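Local coordinates for protein thiosulfate sulfurtransferase RDL2, mitochondrial (Saccharomyces cerevisiae, PDB 6K6R) that catalyses the transfer of sulfane sulfur from thiosulfate to cyanide, giving thiocyanate and sulfite, as a single-domain mitochondrial rhodanese, at residues L50-R55 and I69-N74; V54-E59 and G109-T114. One frame throughout, in Å; residues are numbered along the deposited sequence.

Contact 1 of 2, residues L50-R55 and I69-N74; sequences LLVDVR and INIPVN
Strand residues Val52 and Asp53 pair in parallel with Ile69 and Asn70, Ile69 N donating to Leu51 O (3.1 Å) and Asp53 N to Ile69 O (2.8 Å), and backbone hydrogen bonds continue beyond the strands from Ile71 N to Asp53 O and Val73 N to Val54 O. The Asn70 amide bridges the turn after Asp53: with CG anti to the backbone N (chi1 -178°), ND2 reaches Asp53 O at 2.9 Å, from above that carbonyl's plane, and Arg55 O at 3.0 Å. Both acceptors lie in the amide plane, which holds the group flat, and Asp53 O serves two donors. Arg55 lies side-on to the Asp53 carboxylate, NE on OD1 and NH2 on OD2 (2.7 Å), while Arg55 N closes an Asx turn on OD1. On the other face Val52 CG2 meets Ile69 CD1 at 3.9 Å. Beyond the strands, Val54 CB packs on Val73 CG1. This is the beta-alpha-beta unit of strand 49-53, helix 57-60 and edge strand 69-70; strand 101-104 pairs with 49-53 on its other side, Phe104 touches Val52 and Val54, and Pro57 and Val60 of the helix meet Asn70.

Contact 2 of 2, residues V54-E59 and G109-T114; sequences VREPKE and GVRAKT
A salt bridge between Arg111 and Glu59 joins the first turn of helix 111-121 to helix 57-60 in this rhodanese domain, with a small apolar contact beside it from the turn after strand 49-53. Arg111 closes the six-residue rhodanese active-site loop that begins at Cys106, the predicted persulfide-forming residue, found here as S-mercaptocysteine; as the arginine of that loop it probably takes part in thiosulfate decomposition. Arg111 does most of the work in the contact. Its chain, bent at chi3 (104°), carries the guanidinium over to Glu59, whose side chain comes from the opposite direction. Carboxylate and guanidinium are nearly coplanar, 10° apart, and Glu59 OE1 and CD lie at the edge of the guanidinium, near its plane. NH2 of Arg111 meets Glu59 OE1 at 2.4 Å, so short that its exact length is doubtful. The second bond, from Arg111 NH1 to Glu59 OE2, is weak at 3.4 Å. Glu59 OE1 also accepts from Glu56 N at 3.1 Å, from above the carboxylate plane. Glu56 is the N-cap of helix 57-60 and Glu59 stands three residues on, so this bond is the N3-to-N-cap half of a capping box, and the same oxygen receives the arginine. Beside the salt bridge Val54 CG2 packs 4.4 Å from Ala112 CB and touches Arg111 CB. Outside the two segments, Val73 and Asn74 pack on Arg111. Glu56 has its own partners, OE1 taking Lys58 NZ and Ser75 OG. A single water completes the junction, donating to Val54 O and Glu56 OE2. The same water accepts from Arg111 NH2 at 3.0 Å.

Contacts 1 and 2 start from the same piece of chain, sharing Val54 and Arg55, and their centres lie about 7 Å apart. Contact 1 is core, about 4 Å from the chain centre, and joins neighbouring strands by backbone pairing, two hydrogen bonds from the Asn70 amide and aliphatic packing. Contact 2, about 9 Å out and only partly buried, brings together elements far apart in sequence, and rests on a salt bridge, a shared water and a small patch of valine on alanine. The two differ in area too, 443 against 216 Å². They touch where Pro72 and Asn74 pack against Glu56, and one water, held by Val54 O, serves Asn74 N in contact 1 and Arg111 NH2 in contact 2.

Contact 1 of 2, residues L50-R55 and I69-N74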
loop_
_atom_site.group_PDB
_atom_site.type_symbol
_atom_site.label_atom_id
_atom_site.label_comp_id
_atom_site.label_asym_id
_atom_site.label_seq_id
_atom_site.Cartn_x
_atom_site.Cartn_y
_atom_site.Cartn_z
ATOM N N LEU A 50 -2.967 -2.120 6.518
ATOM C CA LEU A 50 -3.219 -1.011 5.608
ATOM C C LEU A 50 -2.781 -1.412 4.209
ATOM O O LEU A 50 -1.644 -1.851 4.016
ATOM C CB LEU A 50 -2.471 0.254 6.046
ATOM C CG LEU A 50 -3.042 1.044 7.224
ATOM C CD1 LEU A 50 -1.938 1.820 7.919
ATOM C CD2 LEU A 50 -4.145 1.979 6.759
ATOM N N LEU A 51 -3.679 -1.260 3.240
ATOM C CA LEU A 51 -3.364 -1.524 1.842
ATOM C C LEU A 51 -2.804 -0.250 1.217
ATOM O O LEU A 51 -3.499 0.768 1.144
ATOM C CB LEU A 51 -4.603 -2.007 1.092
ATOM C CG LEU A 51 -5.164 -3.347 1.570
ATOM C CD1 LEU A 51 -6.670 -3.410 1.374
ATOM C CD2 LEU A 51 -4.477 -4.501 0.857
ATOM N N VAL A 52 -1.552 -0.308 0.772
ATOM C CA VAL A 52 -0.825 0.861 0.290
ATOM C C VAL A 52 -0.739 0.793 -1.229
ATOM O O VAL A 52 -0.170 -0.154 -1.786
ATOM C CB VAL A 52 0.576 0.952 0.912
ATOM C CG1 VAL A 52 1.362 2.093 0.281
ATOM C CG2 VAL A 52 0.476 1.136 2.418
ATOM N N ASP A 53 -1.303 1.798 -1.895
ATOM C CA ASP A 53 -1.187 1.948 -3.340
ATOM C C ASP A 53 0.015 2.838 -3.637
ATOM O O ASP A 53 0.070 3.986 -3.182
ATOM C CB ASP A 53 -2.466 2.545 -3.927
ATOM C CG ASP A 53 -2.520 2.462 -5.445
ATOM O OD1 ASP A 53 -1.456 2.341 -6.091
ATOM O OD2 ASP A 53 -3.638 2.518 -5.998
ATOM N N VAL A 54 0.976 2.309 -4.397
ATOM C CA VAL A 54 2.215 3.025 -4.674
ATOM C C VAL A 54 2.233 3.646 -6.062
ATOM O O VAL A 54 3.255 4.222 -6.459
ATOM C CB VAL A 54 3.435 2.104 -4.483
ATOM C CG1 VAL A 54 3.420 1.509 -3.087
ATOM C CG2 VAL A 54 3.445 1.009 -5.535
ATOM N N ARG A 55 1.136 3.553 -6.810
ATOM C CA ARG A 55 1.064 4.205 -8.105
ATOM C C ARG A 55 1.070 5.722 -7.939
ATOM O O ARG A 55 0.901 6.261 -6.840
ATOM C CB ARG A 55 -0.190 3.773 -8.863
ATOM C CG ARG A 55 -0.190 2.330 -9.329
ATOM C CD ARG A 55 -1.563 1.950 -9.848
ATOM N NE ARG A 55 -2.612 2.382 -8.929
ATOM C CZ ARG A 55 -3.888 2.535 -9.269
ATOM N NH1 ARG A 55 -4.278 2.295 -10.512
ATOM N NH2 ARG A 55 -4.773 2.933 -8.364
ATOM N N ILE A 69 -4.589 3.658 0.906
ATOM C CA ILE A 69 -3.895 4.935 1.007
ATOM C C ILE A 69 -2.877 4.998 -0.122
ATOM O O ILE A 69 -2.291 3.976 -0.497
ATOM C CB ILE A 69 -3.219 5.119 2.381
ATOM C CG1 ILE A 69 -2.185 4.021 2.634
ATOM C CG2 ILE A 69 -4.262 5.139 3.490
ATOM C CD1 ILE A 69 -1.307 4.275 3.845
ATOM N N ASN A 70 -2.682 6.193 -0.678
ATOM C CA ASN A 70 -1.806 6.387 -1.828
ATOM C C ASN A 70 -0.489 6.983 -1.348
ATOM O O ASN A 70 -0.451 8.119 -0.864
ATOM C CB ASN A 70 -2.467 7.284 -2.872
ATOM C CG ASN A 70 -1.604 7.480 -4.106
ATOM O OD1 ASN A 70 -1.696 8.501 -4.785
ATOM N ND2 ASN A 70 -0.762 6.495 -4.406
ATOM N N ILE A 71 0.585 6.211 -1.474
ATOM C CA ILE A 71 1.936 6.692 -1.198
ATOM C C ILE A 71 2.779 6.420 -2.438
ATOM O O ILE A 71 3.326 5.318 -2.585
ATOM C CB ILE A 71 2.528 6.028 0.055
ATOM C CG1 ILE A 71 1.633 6.284 1.270
ATOM C CG2 ILE A 71 3.932 6.543 0.321
ATOM C CD1 ILE A 71 2.234 5.820 2.581
ATOM N N PRO A 72 2.903 7.382 -3.353
ATOM C CA PRO A 72 3.592 7.110 -4.622
ATOM C C PRO A 72 5.092 6.946 -4.412
ATOM O O PRO A 72 5.752 7.813 -3.837
ATOM C CB PRO A 72 3.266 8.339 -5.477
ATOM C CG PRO A 72 2.994 9.425 -4.492
ATOM C CD PRO A 72 2.437 8.776 -3.253
ATOM N N VAL A 73 5.623 5.819 -4.887
ATOM C CA VAL A 73 7.027 5.500 -4.652
ATOM C C VAL A 73 7.932 6.290 -5.594
ATOM O O VAL A 73 9.009 6.746 -5.196
ATOM C CB VAL A 73 7.250 3.980 -4.773
ATOM C CG1 VAL A 73 6.679 3.450 -6.082
ATOM C CG2 VAL A 73 8.726 3.636 -4.643
ATOM N N ASN A 74 7.511 6.475 -6.847
ATOM C CA ASN A 74 8.315 7.244 -7.792
ATOM C C ASN A 74 8.407 8.706 -7.374
ATOM O O ASN A 74 9.493 9.297 -7.376
ATOM C CB ASN A 74 7.733 7.127 -9.202
ATOM C CG ASN A 74 8.068 5.808 -9.866
ATOM O OD1 ASN A 74 8.979 5.098 -9.442
ATOM N ND2 ASN A 74 7.329 5.473 -10.917
HETATM O O HOH W 1 5.043 5.418 -8.517
#

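Contact 2 of 2, residues V54-E59 and G109-T114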
loop_
_atom_site.group_PDB
_atom_site.type_symbol
_atom_site.label_atom_id
_atom_site.label_comp_id
_atom_site.label_asym_id
_atom_site.label_seq_id
_atom_site.Cartn_x
_atom_site.Cartn_y
_atom_site.Cartn_z
ATOM N N VAL A 54 0.976 2.309 -4.397
ATOM C CA VAL A 54 2.215 3.025 -4.674
ATOM C C VAL A 54 2.233 3.646 -6.062
ATOM O O VAL A 54 3.255 4.222 -6.459
ATOM C CB VAL A 54 3.435 2.104 -4.483
ATOM C CG1 VAL A 54 3.420 1.509 -3.087
ATOM C CG2 VAL A 54 3.445 1.009 -5.535
ATOM N N ARG A 55 1.136 3.553 -6.810
ATOM C CA ARG A 55 1.064 4.205 -8.105
ATOM C C ARG A 55 1.070 5.722 -7.939
ATOM O O ARG A 55 0.901 6.261 -6.840
ATOM C CB ARG A 55 -0.190 3.773 -8.863
ATOM C CG ARG A 55 -0.190 2.330 -9.329
ATOM C CD ARG A 55 -1.563 1.950 -9.848
ATOM N NE ARG A 55 -2.612 2.382 -8.929
ATOM C CZ ARG A 55 -3.888 2.535 -9.269
ATOM N NH1 ARG A 55 -4.278 2.295 -10.512
ATOM N NH2 ARG A 55 -4.773 2.933 -8.364
ATOM N N GLU A 56 1.268 6.415 -9.055
ATOM C CA GLU A 56 1.181 7.862 -9.047
ATOM C C GLU A 56 -0.280 8.293 -8.939
ATOM O O GLU A 56 -1.175 7.605 -9.440
ATOM C CB GLU A 56 1.807 8.442 -10.312
ATOM C CG GLU A 56 3.324 8.370 -10.331
ATOM C CD GLU A 56 3.947 8.980 -9.091
ATOM O OE1 GLU A 56 3.526 10.088 -8.699
ATOM O OE2 GLU A 56 4.854 8.354 -8.505
ATOM N N PRO A 57 -0.551 9.421 -8.277
ATOM C CA PRO A 57 -1.942 9.899 -8.187
ATOM C C PRO A 57 -2.607 10.044 -9.541
ATOM O O PRO A 57 -3.838 9.960 -9.638
ATOM C CB PRO A 57 -1.801 11.255 -7.480
ATOM C CG PRO A 57 -0.510 11.173 -6.748
ATOM C CD PRO A 57 0.390 10.314 -7.582
ATOM N N LYS A 58 -1.814 10.252 -10.596
ATOM C CA LYS A 58 -2.367 10.310 -11.944
ATOM C C LYS A 58 -3.030 8.990 -12.325
ATOM O O LYS A 58 -4.086 8.983 -12.970
ATOM C CB LYS A 58 -1.274 10.696 -12.953
ATOM C CG LYS A 58 -0.400 11.922 -12.579
ATOM C CD LYS A 58 0.738 11.594 -11.607
ATOM C CE LYS A 58 1.115 12.797 -10.749
ATOM N NZ LYS A 58 2.054 12.430 -9.648
ATOM N N GLU A 59 -2.441 7.863 -11.919
ATOM C CA GLU A 59 -3.040 6.564 -12.209
ATOM C C GLU A 59 -4.193 6.236 -11.268
ATOM O O GLU A 59 -5.124 5.523 -11.660
ATOM C CB GLU A 59 -1.981 5.462 -12.128
ATOM C CG GLU A 59 -0.737 5.739 -12.950
ATOM C CD GLU A 59 0.409 4.817 -12.593
ATOM O OE1 GLU A 59 1.379 5.288 -11.962
ATOM O OE2 GLU A 59 0.338 3.619 -12.943
ATOM N N GLY A 109 6.336 -3.470 -12.775
ATOM C CA GLY A 109 7.760 -3.281 -12.596
ATOM C C GLY A 109 8.182 -3.574 -11.171
ATOM O O GLY A 109 7.696 -4.527 -10.556
ATOM N N VAL A 110 9.071 -2.749 -10.628
ATOM C CA VAL A 110 9.635 -2.968 -9.306
ATOM C C VAL A 110 9.157 -1.911 -8.311
ATOM O O VAL A 110 9.787 -1.708 -7.275
ATOM C CB VAL A 110 11.170 -3.023 -9.364
ATOM C CG1 VAL A 110 11.623 -4.123 -10.309
ATOM C CG2 VAL A 110 11.729 -1.678 -9.807
ATOM N N ARG A 111 8.043 -1.239 -8.608
ATOM C CA ARG A 111 7.590 -0.143 -7.757
ATOM C C ARG A 111 7.190 -0.642 -6.372
ATOM O O ARG A 111 7.664 -0.123 -5.356
ATOM C CB ARG A 111 6.428 0.595 -8.422
ATOM C CG ARG A 111 6.861 1.625 -9.451
ATOM C CD ARG A 111 5.804 1.809 -10.527
ATOM N NE ARG A 111 5.057 3.051 -10.349
ATOM C CZ ARG A 111 3.869 3.292 -10.894
ATOM N NH1 ARG A 111 3.286 2.377 -11.655
ATOM N NH2 ARG A 111 3.262 4.452 -10.678
ATOM N N ALA A 112 6.314 -1.648 -6.312
ATOM C CA ALA A 112 5.866 -2.156 -5.019
ATOM C C ALA A 112 7.012 -2.804 -4.251
ATOM O O ALA A 112 7.102 -2.667 -3.026
ATOM C CB ALA A 112 4.722 -3.149 -5.208
ATOM N N LYS A 113 7.893 -3.517 -4.956
ATOM C CA LYS A 113 9.048 -4.120 -4.300
ATOM C C LYS A 113 9.951 -3.054 -3.693
ATOM O O LYS A 113 10.491 -3.237 -2.595
ATOM C CB LYS A 113 9.824 -4.981 -5.297
ATOM C CG LYS A 113 11.151 -5.505 -4.775
ATOM C CD LYS A 113 11.722 -6.575 -5.690
ATOM C CE LYS A 113 12.093 -7.826 -4.910
ATOM N NZ LYS A 113 13.358 -7.647 -4.144
ATOM N N THR A 114 10.116 -1.925 -4.387
ATOM C CA THR A 114 10.950 -0.850 -3.862
ATOM C C THR A 114 10.284 -0.157 -2.680
ATOM O O THR A 114 10.959 0.230 -1.719
ATOM C CB THR A 114 11.265 0.160 -4.965
ATOM O OG1 THR A 114 11.611 -0.536 -6.170
ATOM C CG2 THR A 114 12.423 1.048 -4.556
HETATM O O HOH W 1 5.043 5.418 -8.517
#